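PDB 4OJU: SLH domain-containing protein from Pseudoflavonifractor capillosus, which is of unknown function but probably binds other proteins through its leucine-rich-repeat region, the part present here, perhaps at the cell surface. Local coordinates for residues V55-E60 and V77-R82. Residues are numbered along the deposited sequence; the frame is centred on the assembly and turned at random.
Sequences VTVIGE and VISIGR
Residues 55-60 and 77-82 run side by side in parallel, their end-to-end directions 6° apart, with Val57 paired to Ser79 and Ile58 to Ile80. Thr56 O accepts Ile78 N at 2.8 Å and, weakly, Ser79 N; Ile58 N then donates to Ser79 O, and Ile58 O receives Gly81 N at 2.7 Å. On the face carrying Ile58 and Ile80, these two side chains lie alongside each other with their CG1 atoms 4.2 Å apart, while Ile58 CD1 reaches Val77 CG2 at 3.9 Å, the two side chains crossing at about a right angle. Ile58 also packs on Leu26 of the neighbouring strand 24-29. The same Val-x-x-Ile-Gly sequence pattern in Val55-Gly59 and Val77-Gly81 is consistent with equivalent positions in successive coils of the BspA-type leucine-rich-repeat solenoid, whose valines and isoleucines stack into its buried interior. On the other face, Ser79 OG lies 3.6 Å from both CG1 and CG2 of Val57. Past the glycines, Glu60 and Arg82 extend in the same direction, CG anti to the backbone N in both and the chains extended beyond it, which carries the charged ends out together and sets Glu60 OE2 2.7 Å from Arg82 NH1. This salt bridge lies near the guanidinium plane, with the carboxylate turned 88° from it. Arg82 NE pairs with Glu105, a magnesium ligand in a crystal structure of this protein, though no ion is bound to this chain; Arg82 also forms a salt bridge with Glu65 and a cation-pi contact with Tyr87, both of the second subunit. A leucine in place of Arg82 would probably leave the Glu60 and Glu105 carboxylates without their shared cation and weaken the subunit contact.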
# COMPACT_ATOMS: atom_id res chain seq x y z
N VAL A 55 1.43 -17.06 28.61
CA VAL A 55 2.13 -16.42 27.49
C VAL A 55 1.24 -15.26 27.05
O VAL A 55 0.24 -15.47 26.37
CB VAL A 55 2.41 -17.44 26.36
CG1 VAL A 55 3.06 -16.74 25.16
CG2 VAL A 55 3.28 -18.60 26.88
N THR A 56 1.58 -14.06 27.46
CA THR A 56 0.69 -12.92 27.21
C THR A 56 1.13 -12.03 26.05
O THR A 56 0.35 -11.17 25.61
CB THR A 56 0.58 -12.08 28.50
OG1 THR A 56 1.85 -11.54 28.80
CG2 THR A 56 0.04 -12.90 29.70
N VAL A 57 2.35 -12.19 25.58
CA VAL A 57 2.88 -11.34 24.49
C VAL A 57 3.67 -12.17 23.49
O VAL A 57 4.46 -13.04 23.89
CB VAL A 57 3.80 -10.18 25.06
CG1 VAL A 57 4.41 -9.32 23.95
CG2 VAL A 57 3.06 -9.30 26.06
N ILE A 58 3.49 -11.87 22.19
CA ILE A 58 4.34 -12.37 21.13
C ILE A 58 5.33 -11.24 20.91
O ILE A 58 4.92 -10.15 20.50
CB ILE A 58 3.60 -12.81 19.83
CG1 ILE A 58 2.43 -13.80 20.10
CG2 ILE A 58 4.62 -13.37 18.81
CD1 ILE A 58 2.79 -15.08 20.98
N GLY A 59 6.58 -11.46 21.26
CA GLY A 59 7.60 -10.42 21.21
C GLY A 59 7.91 -9.88 19.82
O GLY A 59 7.62 -10.52 18.79
N GLU A 60 8.52 -8.70 19.81
CA GLU A 60 8.96 -8.01 18.60
C GLU A 60 9.84 -8.96 17.75
O GLU A 60 10.75 -9.61 18.29
CB GLU A 60 9.74 -6.75 19.01
CG GLU A 60 10.35 -5.98 17.83
CD GLU A 60 11.00 -4.66 18.19
OE1 GLU A 60 11.26 -4.43 19.39
OE2 GLU A 60 11.28 -3.86 17.27
N VAL A 77 -2.73 -14.63 25.02
CA VAL A 77 -2.03 -13.48 24.43
C VAL A 77 -2.90 -12.22 24.41
O VAL A 77 -4.03 -12.22 23.89
CB VAL A 77 -1.50 -13.84 23.01
CG1 VAL A 77 -0.90 -12.63 22.29
CG2 VAL A 77 -0.47 -14.98 23.09
N ILE A 78 -2.33 -11.12 24.94
CA ILE A 78 -2.96 -9.80 25.02
C ILE A 78 -2.42 -8.90 23.89
O ILE A 78 -3.15 -8.05 23.38
CB ILE A 78 -2.69 -9.17 26.42
CG1 ILE A 78 -3.20 -10.07 27.57
CG2 ILE A 78 -3.21 -7.72 26.55
CD1 ILE A 78 -4.62 -10.54 27.48
N SER A 79 -1.15 -9.07 23.52
CA SER A 79 -0.56 -8.22 22.49
C SER A 79 0.41 -8.97 21.60
O SER A 79 1.11 -9.88 22.03
CB SER A 79 0.12 -7.01 23.14
OG SER A 79 1.44 -7.26 23.60
N ILE A 80 0.43 -8.56 20.33
CA ILE A 80 1.35 -9.09 19.32
C ILE A 80 2.27 -7.94 19.00
O ILE A 80 1.79 -6.87 18.62
CB ILE A 80 0.61 -9.67 18.09
CG1 ILE A 80 -0.19 -10.93 18.51
CG2 ILE A 80 1.60 -10.00 16.95
CD1 ILE A 80 -1.19 -11.40 17.48
N GLY A 81 3.57 -8.16 19.20
CA GLY A 81 4.59 -7.14 19.06
C GLY A 81 4.90 -6.71 17.64
O GLY A 81 4.44 -7.31 16.67
N ARG A 82 5.70 -5.67 17.55
CA ARG A 82 6.14 -5.07 16.30
C ARG A 82 6.85 -6.10 15.41
O ARG A 82 7.73 -6.81 15.90
CB ARG A 82 7.07 -3.89 16.62
CG ARG A 82 7.70 -3.25 15.39
CD ARG A 82 8.57 -2.06 15.78
NE ARG A 82 9.20 -1.50 14.58
CZ ARG A 82 10.42 -1.82 14.16
NH1 ARG A 82 11.17 -2.67 14.86
NH2 ARG A 82 10.91 -1.29 13.05